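PDB 3RMU: methylmalonyl-CoA epimerase, mitochondrial from Homo sapiens, which catalyses the interconversion of (R)- and (S)-methylmalonyl-CoA in mitochondrial propionyl-CoA metabolism, using a bound divalent metal, here cobalt. Local coordinates for residues A[7-12]-A[76-81]; A[41-46]-A[58-63]; A[116-121]-A[128-133]. All blocks are in the same frame, centred on the assembly; numbering follows the deposited sequence.

All three contacts are antiparallel pairings within one mixed sheet, but they differ in burial and chemistry. Contact 1 (7-12 with 76-81) and contact 3 (116-121 with 128-133) are buried and share the cobalt ion: the first supplies H8 and H80, the second E130. They abut, because strands 77-85 and 129-133 are sheet neighbours, with I81 O to E130 N at 2.8 Å, and both touch the second subunit. Contact 2 (41-46 with 58-63) is a surface contact about 18 Å from contact 3, centre to centre, across the chain's centre; it binds no metal, and backbone hydrogen bonds dominate it. Along the chain it is nested within the loop that contact 1 closes.

Contact 1 of 3, residues A[7-12]-A[76-81]; sequences NHVAIA and GGMHHI. With CO (cobalt (II) ion), chain E.
H8 and H80 bring their NE2 atoms to 3.2 Å from each other without a hydrogen bond, because both nitrogens ligate the same cobalt ion, each at 2.0 Å. The rings meet rim to rim with planes 76° apart. Each CG is lodged between the backbone N and the carbonyl carbon (chi1 57° in H8, 65° in H80), a matched pair of torsions. A second-shell acceptor fixes the turn of each ring: H8 ND1 donates to N7 OD1 at 2.7 Å, close to the H8 ring plane, and H80 ND1 donates almost straight to H79 ND1 at 3.1 Å. A10 CB lies over one face of the H80 ring, 3.4 Å from its centroid. In the backbone, H79 and H80 both face A10, whose O accepts a short, nearly straight bond from H79 N (2.8 Å) and a weak one from H80 N, forming a classic beta bulge. On the other face of the sheet I11 CD1 packs alongside M78 CG at 3.6 Å, and V9 and M78 meet their own counterparts in the second subunit. With E130 and three waters completing the cobalt shell, the pairing forms the histidine part of a vicinal oxygen chelate metal site.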
ATOM      1  N   ASN A   7      -8.952  -2.000  -4.560  1.00 13.79           N
ATOM      2  CA  ASN A   7      -8.746  -2.989  -5.603  1.00 13.55           C
ATOM      3  C   ASN A   7      -7.330  -3.610  -5.526  1.00 18.28           C
ATOM      4  O   ASN A   7      -7.192  -4.808  -5.526  1.00 18.38           O
ATOM      5  CB  ASN A   7      -9.042  -2.356  -6.955  1.00 16.40           C
ATOM      6  CG  ASN A   7      -8.869  -3.304  -8.085  1.00 23.03           C
ATOM      7  OD1 ASN A   7      -7.752  -3.629  -8.494  1.00 26.06           O
ATOM      8  ND2 ASN A   7      -9.995  -3.770  -8.620  1.00 26.92           N
ATOM      9  N   HIS A   8      -6.286  -2.801  -5.418  1.00 13.39           N
ATOM     10  CA  HIS A   8      -4.937  -3.334  -5.268  1.00 15.31           C
ATOM     11  C   HIS A   8      -4.005  -2.346  -4.612  1.00 15.35           C
ATOM     12  O   HIS A   8      -4.285  -1.128  -4.606  1.00 17.30           O
ATOM     13  CB  HIS A   8      -4.331  -3.795  -6.633  1.00 15.94           C
ATOM     14  CG  HIS A   8      -4.262  -2.753  -7.726  1.00 18.27           C
ATOM     15  ND1 HIS A   8      -5.255  -2.599  -8.664  1.00 18.08           N
ATOM     16  CD2 HIS A   8      -3.235  -1.946  -8.139  1.00 17.09           C
ATOM     17  CE1 HIS A   8      -4.890  -1.676  -9.547  1.00 22.65           C
ATOM     18  NE2 HIS A   8      -3.672  -1.248  -9.236  1.00 15.19           N
ATOM     19  N   VAL A   9      -2.925  -2.887  -4.053  1.00 12.11           N
ATOM     20  CA  VAL A   9      -1.756  -2.103  -3.685  1.00 14.99           C
ATOM     21  C   VAL A   9      -0.727  -2.522  -4.697  1.00 14.01           C
ATOM     22  O   VAL A   9      -0.526  -3.716  -4.883  1.00 15.67           O
ATOM     23  CB  VAL A   9      -1.275  -2.369  -2.258  1.00 19.65           C
ATOM     24  CG1 VAL A   9       0.051  -1.645  -2.012  1.00 23.10           C
ATOM     25  CG2 VAL A   9      -2.269  -1.864  -1.301  1.00 31.33           C
ATOM     26  N   ALA A  10      -0.089  -1.572  -5.380  1.00 16.06           N
ATOM     27  CA  ALA A  10       0.907  -1.882  -6.433  1.00 16.59           C
ATOM     28  C   ALA A  10       2.306  -1.703  -5.824  1.00 16.65           C
ATOM     29  O   ALA A  10       2.587  -0.675  -5.225  1.00 19.24           O
ATOM     30  CB  ALA A  10       0.832  -0.892  -7.619  1.00 16.62           C
ATOM     31  N   ILE A  11       3.139  -2.711  -6.000  1.00 16.22           N
ATOM     32  CA  ILE A  11       4.547  -2.694  -5.538  1.00 20.74           C
ATOM     33  C   ILE A  11       5.441  -2.854  -6.744  1.00 23.04           C
ATOM     34  O   ILE A  11       5.281  -3.817  -7.496  1.00 21.24           O
ATOM     35  CB  ILE A  11       4.861  -3.876  -4.542  1.00 18.48           C
ATOM     36  CG1 ILE A  11       3.838  -3.999  -3.417  1.00 25.31           C
ATOM     37  CG2 ILE A  11       6.333  -3.769  -4.008  1.00 19.37           C
ATOM     38  CD1 ILE A  11       3.613  -2.827  -2.580  1.00 26.83           C
ATOM     39  N   ALA A  12       6.377  -1.909  -6.950  1.00 17.34           N
ATOM     40  CA  ALA A  12       7.389  -2.026  -7.960  1.00 25.19           C
ATOM     41  C   ALA A  12       8.546  -2.858  -7.409  1.00 24.56           C
ATOM     42  O   ALA A  12       8.987  -2.662  -6.275  1.00 24.15           O
ATOM     43  CB  ALA A  12       7.879  -0.645  -8.377  1.00 20.28           C
ATOM     44  N   GLY A  76      13.033  -1.590  -4.831  1.00 37.15           N
ATOM     45  CA  GLY A  76      11.629  -1.544  -5.178  1.00 35.73           C
ATOM     46  C   GLY A  76      10.855  -0.813  -4.087  1.00 35.07           C
ATOM     47  O   GLY A  76      11.450  -0.358  -3.130  1.00 33.54           O
ATOM     48  N   GLY A  77       9.534  -0.722  -4.224  1.00 26.94           N
ATOM     49  CA  GLY A  77       8.719   0.009  -3.246  1.00 30.08           C
ATOM     50  C   GLY A  77       7.249   0.086  -3.597  1.00 26.82           C
ATOM     51  O   GLY A  77       6.844  -0.162  -4.726  1.00 23.45           O
ATOM     52  N   MET A  78       6.437   0.456  -2.610  1.00 29.27           N
ATOM     53  CA  MET A  78       5.026   0.681  -2.821  1.00 30.24           C
ATOM     54  C   MET A  78       4.911   1.833  -3.823  1.00 25.64           C
ATOM     55  O   MET A  78       5.510   2.896  -3.642  1.00 34.82           O
ATOM     56  CB  MET A  78       4.310   0.991  -1.480  1.00 30.21           C
ATOM     57  CG  MET A  78       4.516  -0.149  -0.402  1.00 37.90           C
ATOM     58  SD  MET A  78       4.144   0.245   1.337  1.00 43.14           S
ATOM     59  CE  MET A  78       2.356   0.374   1.118  1.00 44.96           C
ATOM     60  N   HIS A  79       4.193   1.587  -4.900  1.00 23.82           N
ATOM     61  CA  HIS A  79       4.109   2.536  -6.003  1.00 23.58           C
ATOM     62  C   HIS A  79       2.746   3.262  -6.003  1.00 22.43           C
ATOM     63  O   HIS A  79       2.709   4.476  -6.173  1.00 22.28           O
ATOM     64  CB  HIS A  79       4.359   1.844  -7.339  1.00 21.09           C
ATOM     65  CG  HIS A  79       4.363   2.785  -8.492  1.00 25.44           C
ATOM     66  ND1 HIS A  79       3.273   2.983  -9.304  1.00 23.86           N
ATOM     67  CD2 HIS A  79       5.343   3.591  -8.972  1.00 29.40           C
ATOM     68  CE1 HIS A  79       3.557   3.903 -10.205  1.00 29.55           C
ATOM     69  NE2 HIS A  79       4.811   4.283 -10.029  1.00 28.73           N
ATOM     70  N   HIS A  80       1.620   2.548  -5.865  1.00 19.68           N
ATOM     71  CA  HIS A  80       0.309   3.230  -5.813  1.00 18.06           C
ATOM     72  C   HIS A  80      -0.717   2.382  -5.078  1.00 19.82           C
ATOM     73  O   HIS A  80      -0.495   1.195  -4.871  1.00 17.30           O
ATOM     74  CB  HIS A  80      -0.233   3.662  -7.207  1.00 15.70           C
ATOM     75  CG  HIS A  80      -0.569   2.555  -8.177  1.00 16.35           C
ATOM     76  ND1 HIS A  80       0.340   2.072  -9.093  1.00 22.06           N
ATOM     77  CD2 HIS A  80      -1.739   1.898  -8.433  1.00 21.22           C
ATOM     78  CE1 HIS A  80      -0.242   1.154  -9.847  1.00 16.62           C
ATOM     79  NE2 HIS A  80      -1.504   1.026  -9.478  1.00 20.95           N
ATOM     80  N   ILE A  81      -1.837   2.991  -4.721  1.00 16.77           N
ATOM     81  CA  ILE A  81      -3.021   2.235  -4.284  1.00 19.45           C
ATOM     82  C   ILE A  81      -4.120   2.466  -5.297  1.00 19.76           C
ATOM     83  O   ILE A  81      -4.218   3.551  -5.888  1.00 23.43           O
ATOM     84  CB  ILE A  81      -3.453   2.649  -2.882  1.00 19.47           C
ATOM     85  CG1 ILE A  81      -3.697   4.174  -2.775  1.00 22.52           C
ATOM     86  CG2 ILE A  81      -2.363   2.227  -1.849  1.00 23.68           C
ATOM     87  CD1 ILE A  81      -4.332   4.617  -1.422  1.00 29.33           C
TER
HETATM   88 CO    CO E   1      -2.726  -0.062 -10.550  1.00 20.78          CO
HETATM   89  O   HOH W   1      -2.053   0.434 -12.719  1.00 28.81           O
HETATM   90  O   HOH W   2      -3.459  -1.306 -12.419  1.00 33.99           O
HETATM   91  O   HOH W   3      -1.079  -1.683 -10.877  1.00 29.24           O

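Contact 2 of 3, residues A[41-46]-A[58-63]; sequences GVSVVF and HPLGLD. Unlike the reference sequence in segment 58-63: L62 (reference Arg).
L60 lays its side chain across the backbone of V42 and the hydroxyl of S43. CD2 comes to 3.5 Å from V42 O, CD1 to 3.8 Å from S43 OG, and CB rests against the backbone of V42, nearest its C and N. With CG anti to the backbone N (chi1 -174°), the isobutyl end extends along the V42-S43 backbone. The S43 contact is made from the serine side by OG, which is turned beside its own backbone N.

The main chains themselves are joined by three bonds. S43 and H58 form an antiparallel hydrogen-bonded pair: S43 N gives a short bond to H58 O, 2.7 Å and nearly straight at 172°, and H58 N returns one to S43 O at 3.0 Å, in the carbonyl plane. These bonds belong to the beta hairpin of strands 42-48 and 53-59, whose regular pairing gives way beyond P59. There L60 N still reaches G41 O at 2.9 Å, but it stands above the carbonyl plane, 59° out of it, and the same oxygen also accepts a hydrogen bond from S64 OG. G41, at positive phi, forms with V42 a G1 beta bulge opposite L37 of strand 30-37.

V42 points away from 58-63, though its CB still comes within 3.6 Å of H58 O. The S43 and H58 side chains lie on one face of the sheet, where both meet L16 of helix 16-26, and H58 ND1 is hydrogen-bonded to V13 O. P59 CD lies over one face of the H58 imidazole, offset toward its rim.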
ATOM      1  N   GLY A  41       3.300  -1.103 -20.348  1.00 30.12           N
ATOM      2  CA  GLY A  41       4.747  -1.062 -20.110  1.00 31.54           C
ATOM      3  C   GLY A  41       5.217  -1.727 -18.837  1.00 28.28           C
ATOM      4  O   GLY A  41       6.262  -1.363 -18.292  1.00 27.42           O
ATOM      5  N   VAL A  42       4.456  -2.712 -18.336  1.00 24.03           N
ATOM      6  CA  VAL A  42       4.880  -3.455 -17.172  1.00 26.13           C
ATOM      7  C   VAL A  42       4.522  -4.918 -17.338  1.00 22.57           C
ATOM      8  O   VAL A  42       3.710  -5.274 -18.212  1.00 23.54           O
ATOM      9  CB  VAL A  42       4.226  -2.944 -15.876  1.00 26.89           C
ATOM     10  CG1 VAL A  42       4.622  -1.482 -15.578  1.00 23.65           C
ATOM     11  CG2 VAL A  42       2.716  -3.104 -15.958  1.00 22.54           C
ATOM     12  N   SER A  43       5.169  -5.732 -16.535  1.00 22.66           N
ATOM     13  CA  SER A  43       4.750  -7.125 -16.244  1.00 23.86           C
ATOM     14  C   SER A  43       4.177  -7.170 -14.827  1.00 21.52           C
ATOM     15  O   SER A  43       4.645  -6.479 -13.944  1.00 21.01           O
ATOM     16  CB  SER A  43       5.940  -8.096 -16.368  1.00 21.68           C
ATOM     17  OG  SER A  43       6.372  -8.240 -17.736  1.00 24.49           O
ATOM     18  N   VAL A  44       3.147  -7.988 -14.594  1.00 22.33           N
ATOM     19  CA  VAL A  44       2.500  -8.012 -13.269  1.00 21.21           C
ATOM     20  C   VAL A  44       2.406  -9.430 -12.707  1.00 17.07           C
ATOM     21  O   VAL A  44       2.118 -10.386 -13.461  1.00 19.24           O
ATOM     22  CB  VAL A  44       1.070  -7.392 -13.316  1.00 18.03           C
ATOM     23  CG1 VAL A  44       0.210  -8.082 -14.378  1.00 19.80           C
ATOM     24  CG2 VAL A  44       0.381  -7.418 -11.886  1.00 18.92           C
ATOM     25  N   VAL A  45       2.621  -9.575 -11.402  1.00 17.03           N
ATOM     26  CA  VAL A  45       2.148 -10.783 -10.705  1.00 16.83           C
ATOM     27  C   VAL A  45       1.120 -10.296  -9.672  1.00 13.26           C
ATOM     28  O   VAL A  45       1.318  -9.304  -8.964  1.00 17.44           O
ATOM     29  CB  VAL A  45       3.307 -11.592 -10.030  1.00 19.13           C
ATOM     30  CG1 VAL A  45       2.827 -12.491  -8.868  1.00 15.83           C
ATOM     31  CG2 VAL A  45       4.149 -12.416 -11.037  1.00 22.78           C
ATOM     32  N   PHE A  46       0.006 -11.013  -9.612  1.00 17.67           N
ATOM     33  CA  PHE A  46      -1.071 -10.751  -8.673  1.00 18.30           C
ATOM     34  C   PHE A  46      -0.911 -11.634  -7.449  1.00 18.43           C
ATOM     35  O   PHE A  46      -0.793 -12.849  -7.584  1.00 18.51           O
ATOM     36  CB  PHE A  46      -2.424 -11.070  -9.348  1.00 16.80           C
ATOM     37  CG  PHE A  46      -2.693 -10.247 -10.545  1.00 16.44           C
ATOM     38  CD1 PHE A  46      -3.186  -8.943 -10.407  1.00 19.23           C
ATOM     39  CD2 PHE A  46      -2.399 -10.724 -11.826  1.00 21.94           C
ATOM     40  CE1 PHE A  46      -3.412  -8.132 -11.545  1.00 21.89           C
ATOM     41  CE2 PHE A  46      -2.613  -9.927 -12.947  1.00 29.37           C
ATOM     42  CZ  PHE A  46      -3.115  -8.613 -12.804  1.00 23.38           C
ATOM     43  N   HIS A  58       6.950  -4.966 -12.687  1.00 21.29           N
ATOM     44  CA  HIS A  58       8.311  -4.764 -13.201  1.00 23.92           C
ATOM     45  C   HIS A  58       8.245  -4.199 -14.619  1.00 22.69           C
ATOM     46  O   HIS A  58       7.364  -4.583 -15.388  1.00 24.14           O
ATOM     47  CB  HIS A  58       9.093  -6.079 -13.176  1.00 28.55           C
ATOM     48  CG  HIS A  58      10.536  -5.911 -13.514  1.00 28.57           C
ATOM     49  ND1 HIS A  58      11.460  -5.437 -12.606  1.00 32.52           N
ATOM     50  CD2 HIS A  58      11.207  -6.109 -14.670  1.00 35.19           C
ATOM     51  CE1 HIS A  58      12.645  -5.369 -13.188  1.00 37.12           C
ATOM     52  NE2 HIS A  58      12.520  -5.782 -14.437  1.00 35.34           N
ATOM     53  N   PRO A  59       9.155  -3.267 -14.972  1.00 22.66           N
ATOM     54  CA  PRO A  59       9.160  -2.678 -16.304  1.00 25.36           C
ATOM     55  C   PRO A  59       9.166  -3.689 -17.431  1.00 25.39           C
ATOM     56  O   PRO A  59       9.841  -4.735 -17.353  1.00 30.59           O
ATOM     57  CB  PRO A  59      10.478  -1.879 -16.345  1.00 28.22           C
ATOM     58  CG  PRO A  59      10.736  -1.547 -14.915  1.00 25.94           C
ATOM     59  CD  PRO A  59      10.251  -2.729 -14.147  1.00 29.57           C
ATOM     60  N   LEU A  60       8.442  -3.334 -18.480  1.00 24.40           N
ATOM     61  CA  LEU A  60       8.434  -4.086 -19.727  1.00 31.03           C
ATOM     62  C   LEU A  60       8.692  -3.053 -20.818  1.00 41.07           C
ATOM     63  O   LEU A  60       7.817  -2.232 -21.144  1.00 40.12           O
ATOM     64  CB  LEU A  60       7.106  -4.820 -19.888  1.00 30.76           C
ATOM     65  CG  LEU A  60       6.927  -5.773 -21.061  1.00 31.26           C
ATOM     66  CD1 LEU A  60       7.865  -6.943 -20.961  1.00 29.58           C
ATOM     67  CD2 LEU A  60       5.471  -6.246 -21.068  1.00 27.72           C
ATOM     68  N   GLY A  61       9.915  -3.095 -21.357  1.00 44.95           N
ATOM     69  CA  GLY A  61      10.438  -2.106 -22.305  1.00 47.40           C
ATOM     70  C   GLY A  61      10.992  -0.841 -21.661  1.00 49.77           C
ATOM     71  O   GLY A  61      10.922  -0.660 -20.445  1.00 49.19           O
ATOM     72  N   LEU A  62      11.460   0.077 -22.502  1.00 57.56           N
ATOM     73  CA  LEU A  62      12.361   1.154 -22.071  1.00 61.99           C
ATOM     74  C   LEU A  62      11.721   2.372 -21.425  1.00 61.91           C
ATOM     75  O   LEU A  62      12.335   3.010 -20.566  1.00 66.13           O
ATOM     76  CB  LEU A  62      13.212   1.630 -23.249  1.00 66.57           C
ATOM     77  CG  LEU A  62      14.126   0.592 -23.901  1.00 69.15           C
ATOM     78  CD1 LEU A  62      15.168   1.311 -24.740  1.00 78.50           C
ATOM     79  CD2 LEU A  62      14.783  -0.310 -22.847  1.00 72.26           C
ATOM     80  N   ASP A  63      10.509   2.719 -21.834  1.00 59.13           N
ATOM     81  CA  ASP A  63       9.864   3.915 -21.291  1.00 59.06           C
ATOM     82  C   ASP A  63       8.735   3.488 -20.377  1.00 51.62           C
ATOM     83  O   ASP A  63       7.624   4.008 -20.447  1.00 49.14           O
ATOM     84  CB  ASP A  63       9.380   4.855 -22.414  1.00 64.86           C
ATOM     85  CG  ASP A  63       8.476   4.159 -23.423  1.00 77.10           C
ATOM     86  OD1 ASP A  63       8.663   2.938 -23.660  1.00 86.51           O
ATOM     87  OD2 ASP A  63       7.581   4.838 -23.974  1.00 86.76           O
TER

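Contact 3 of 3, residues A[116-121]-A[128-133]; sequences VIFLHP and LVELEQ. With CO (cobalt (II) ion), chain E.
L119 N and V129 O form the shortest of four backbone hydrogen bonds between 116-119 and 129-133, at 2.7 Å, and V129 N returns a bond to L119 O at 3.0 Å. The I117 and L131 pair repeats the pattern, with L131 N to I117 O at 2.8 Å. The regular antiparallel ladder carries the metal ligand E130 on the face it shares with V116, F118 and E132.

E130 OE1 binds cobalt at 1.9 Å, whereas OE2 stays 3.4 Å from the ion, so the carboxylate is monodentate. OE2 accepts weak hydrogen bonds from two of the cobalt-bound waters. The extended side chain, with CG anti to the backbone N (chi1 171°), carries the carboxylate to the metal and runs beside the F118 ring. E130 CG sits over one face of that ring, 4.0 Å from its centroid, and the carboxylate and ring planes are only 20° apart. F118 in turn meets H80 edge to face, so the phenyl ring touches two metal ligands. V116 CG1 touches two carboxylates, 3.5 Å from both E130 OE2 and E132 OE1; E132 OE2 is hydrogen-bonded to H112 ND1.

Farther along, L128 CD1 fits between aromatic side chains, contacting F118 CD1 and lying over the centre of one H120 ring face. On the opposite face of the sheet, I117 CG2 packs alongside L131 CB and L119 CD1 meets L131 CD1. Helix 88-97 covers I117 and L131 there, while L119 and V129 pack against L27 and Y23 of the second subunit. This beta hairpin of strands 115-119 and 129-133 thus contributes the glutamate that joins H8 and H80 in the metal site of a vicinal oxygen chelate fold.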
ATOM      1  N   VAL A 116      -9.477   4.431 -15.867  1.00 22.07           N
ATOM      2  CA  VAL A 116      -8.826   4.861 -14.622  1.00 21.65           C
ATOM      3  C   VAL A 116      -8.331   6.278 -14.723  1.00 20.63           C
ATOM      4  O   VAL A 116      -8.119   6.789 -15.807  1.00 28.36           O
ATOM      5  CB  VAL A 116      -7.540   4.006 -14.270  1.00 22.25           C
ATOM      6  CG1 VAL A 116      -7.894   2.515 -14.110  1.00 25.93           C
ATOM      7  CG2 VAL A 116      -6.497   4.200 -15.359  1.00 28.55           C
ATOM      8  N   ILE A 117      -8.138   6.892 -13.566  1.00 21.52           N
ATOM      9  CA  ILE A 117      -7.464   8.187 -13.436  1.00 26.02           C
ATOM     10  C   ILE A 117      -6.502   8.130 -12.242  1.00 26.01           C
ATOM     11  O   ILE A 117      -6.711   7.350 -11.289  1.00 23.32           O
ATOM     12  CB  ILE A 117      -8.492   9.333 -13.262  1.00 27.81           C
ATOM     13  CG1 ILE A 117      -7.808  10.713 -13.271  1.00 47.46           C
ATOM     14  CG2 ILE A 117      -9.329   9.173 -11.981  1.00 33.27           C
ATOM     15  CD1 ILE A 117      -8.579  11.804 -14.032  1.00 57.38           C
ATOM     16  N   PHE A 118      -5.442   8.923 -12.284  1.00 25.41           N
ATOM     17  CA  PHE A 118      -4.501   8.969 -11.178  1.00 26.64           C
ATOM     18  C   PHE A 118      -4.532  10.355 -10.511  1.00 27.78           C
ATOM     19  O   PHE A 118      -4.657  11.385 -11.187  1.00 35.75           O
ATOM     20  CB  PHE A 118      -3.084   8.626 -11.669  1.00 33.86           C
ATOM     21  CG  PHE A 118      -2.879   7.152 -11.976  1.00 38.48           C
ATOM     22  CD1 PHE A 118      -2.320   6.300 -11.024  1.00 32.75           C
ATOM     23  CD2 PHE A 118      -3.242   6.622 -13.212  1.00 35.62           C
ATOM     24  CE1 PHE A 118      -2.094   4.933 -11.307  1.00 37.54           C
ATOM     25  CE2 PHE A 118      -3.046   5.249 -13.500  1.00 37.72           C
ATOM     26  CZ  PHE A 118      -2.471   4.412 -12.538  1.00 38.97           C
ATOM     27  N   LEU A 119      -4.457  10.367  -9.184  1.00 25.17           N
ATOM     28  CA  LEU A 119      -4.234  11.588  -8.388  1.00 28.57           C
ATOM     29  C   LEU A 119      -2.860  11.500  -7.744  1.00 30.44           C
ATOM     30  O   LEU A 119      -2.539  10.539  -7.039  1.00 30.63           O
ATOM     31  CB  LEU A 119      -5.256  11.722  -7.252  1.00 29.70           C
ATOM     32  CG  LEU A 119      -6.758  11.773  -7.567  1.00 42.95           C
ATOM     33  CD1 LEU A 119      -7.146  10.776  -8.590  1.00 47.83           C
ATOM     34  CD2 LEU A 119      -7.541  11.496  -6.308  1.00 38.29           C
ATOM     35  N   HIS A 120      -2.053  12.519  -7.947  1.00 39.10           N
ATOM     36  CA  HIS A 120      -0.714  12.519  -7.376  1.00 49.13           C
ATOM     37  C   HIS A 120      -0.736  12.991  -5.911  1.00 50.88           C
ATOM     38  O   HIS A 120      -1.792  13.396  -5.391  1.00 47.52           O
ATOM     39  CB  HIS A 120       0.217  13.301  -8.301  1.00 51.42           C
ATOM     40  CG  HIS A 120       0.321  12.680  -9.663  1.00 62.11           C
ATOM     41  ND1 HIS A 120      -0.761  12.582 -10.515  1.00 58.78           N
ATOM     42  CD2 HIS A 120       1.355  12.077 -10.298  1.00 62.08           C
ATOM     43  CE1 HIS A 120      -0.392  11.965 -11.624  1.00 61.25           C
ATOM     44  NE2 HIS A 120       0.887  11.648 -11.518  1.00 57.95           N
ATOM     45  N   PRO A 121       0.397  12.860  -5.208  1.00 58.10           N
ATOM     46  CA  PRO A 121       0.445  13.281  -3.801  1.00 64.03           C
ATOM     47  C   PRO A 121       0.474  14.807  -3.592  1.00 68.13           C
ATOM     48  O   PRO A 121       1.215  15.280  -2.741  1.00 70.99           O
ATOM     49  CB  PRO A 121       1.758  12.646  -3.281  1.00 68.60           C
ATOM     50  CG  PRO A 121       2.236  11.718  -4.381  1.00 66.43           C
ATOM     51  CD  PRO A 121       1.660  12.232  -5.645  1.00 63.09           C
ATOM     52  N   LEU A 128       0.421   8.088  -4.362  1.00 27.83           N
ATOM     53  CA  LEU A 128      -0.207   8.037  -5.701  1.00 21.04           C
ATOM     54  C   LEU A 128      -1.445   7.174  -5.666  1.00 24.66           C
ATOM     55  O   LEU A 128      -1.377   5.987  -5.341  1.00 22.05           O
ATOM     56  CB  LEU A 128       0.775   7.557  -6.771  1.00 29.58           C
ATOM     57  CG  LEU A 128       0.211   7.314  -8.174  1.00 28.35           C
ATOM     58  CD1 LEU A 128      -0.230   8.619  -8.847  1.00 36.43           C
ATOM     59  CD2 LEU A 128       1.268   6.647  -9.059  1.00 30.34           C
ATOM     60  N   VAL A 129      -2.575   7.770  -6.005  1.00 22.20           N
ATOM     61  CA  VAL A 129      -3.859   7.088  -5.944  1.00 18.63           C
ATOM     62  C   VAL A 129      -4.433   6.913  -7.348  1.00 22.76           C
ATOM     63  O   VAL A 129      -4.559   7.874  -8.103  1.00 23.06           O
ATOM     64  CB  VAL A 129      -4.863   7.811  -5.063  1.00 22.43           C
ATOM     65  CG1 VAL A 129      -6.225   7.081  -5.101  1.00 19.49           C
ATOM     66  CG2 VAL A 129      -4.333   7.967  -3.598  1.00 24.76           C
ATOM     67  N   GLU A 130      -4.755   5.663  -7.689  1.00 15.26           N
ATOM     68  CA  GLU A 130      -5.418   5.322  -8.976  1.00 15.62           C
ATOM     69  C   GLU A 130      -6.872   5.089  -8.599  1.00 18.37           C
ATOM     70  O   GLU A 130      -7.158   4.427  -7.601  1.00 21.88           O
ATOM     71  CB  GLU A 130      -4.785   4.030  -9.488  1.00 18.34           C
ATOM     72  CG  GLU A 130      -5.427   3.360 -10.689  1.00 24.10           C
ATOM     73  CD  GLU A 130      -4.722   2.060 -11.125  1.00 18.96           C
ATOM     74  OE1 GLU A 130      -3.917   1.357 -10.397  1.00 22.01           O
ATOM     75  OE2 GLU A 130      -4.985   1.751 -12.323  1.00 28.69           O
ATOM     76  N   LEU A 131      -7.778   5.715  -9.315  1.00 16.35           N
ATOM     77  CA  LEU A 131      -9.221   5.490  -9.161  1.00 16.28           C
ATOM     78  C   LEU A 131      -9.698   4.722 -10.377  1.00 20.35           C
ATOM     79  O   LEU A 131      -9.375   5.067 -11.510  1.00 17.93           O
ATOM     80  CB  LEU A 131     -10.001   6.790  -9.048  1.00 19.01           C
ATOM     81  CG  LEU A 131      -9.691   7.650  -7.807  1.00 20.81           C
ATOM     82  CD1 LEU A 131     -10.468   8.971  -7.844  1.00 22.19           C
ATOM     83  CD2 LEU A 131      -9.985   6.847  -6.524  1.00 18.81           C
ATOM     84  N   GLU A 132     -10.480   3.676 -10.131  1.00 21.88           N
ATOM     85  CA  GLU A 132     -10.869   2.775 -11.203  1.00 23.88           C
ATOM     86  C   GLU A 132     -12.325   2.486 -11.120  1.00 22.07           C
ATOM     87  O   GLU A 132     -12.880   2.259 -10.052  1.00 21.42           O
ATOM     88  CB  GLU A 132     -10.034   1.475 -11.150  1.00 21.54           C
ATOM     89  CG  GLU A 132     -10.473   0.441 -12.201  1.00 27.65           C
ATOM     90  CD  GLU A 132      -9.558  -0.786 -12.278  1.00 39.22           C
ATOM     91  OE1 GLU A 132      -8.551  -0.774 -13.020  1.00 44.00           O
ATOM     92  OE2 GLU A 132      -9.851  -1.773 -11.601  1.00 29.10           O
ATOM     93  N   GLN A 133     -12.964   2.511 -12.275  1.00 22.89           N
ATOM     94  CA  GLN A 133     -14.367   2.258 -12.377  1.00 29.00           C
ATOM     95  C   GLN A 133     -14.711   0.878 -11.816  1.00 34.11           C
ATOM     96  O   GLN A 133     -14.142  -0.115 -12.261  1.00 35.20           O
ATOM     97  CB  GLN A 133     -14.738   2.338 -13.871  1.00 33.95           C
ATOM     98  CG  GLN A 133     -16.141   1.958 -14.187  1.00 39.73           C
ATOM     99  CD  GLN A 133     -17.120   2.983 -13.738  1.00 45.85           C
ATOM    100  OE1 GLN A 133     -17.296   4.021 -14.386  1.00 44.05           O
ATOM    101  NE2 GLN A 133     -17.798   2.696 -12.641  1.00 58.56           N
TER
HETATM  102 CO    CO E   1      -2.726  -0.062 -10.550  1.00 20.78          CO
HETATM  103  O   HOH W   1      -2.053   0.434 -12.719  1.00 28.81           O
HETATM  104  O   HOH W   2      -3.459  -1.306 -12.419  1.00 33.99           O
HETATM  105  O   HOH W   3      -1.079  -1.683 -10.877  1.00 29.24           O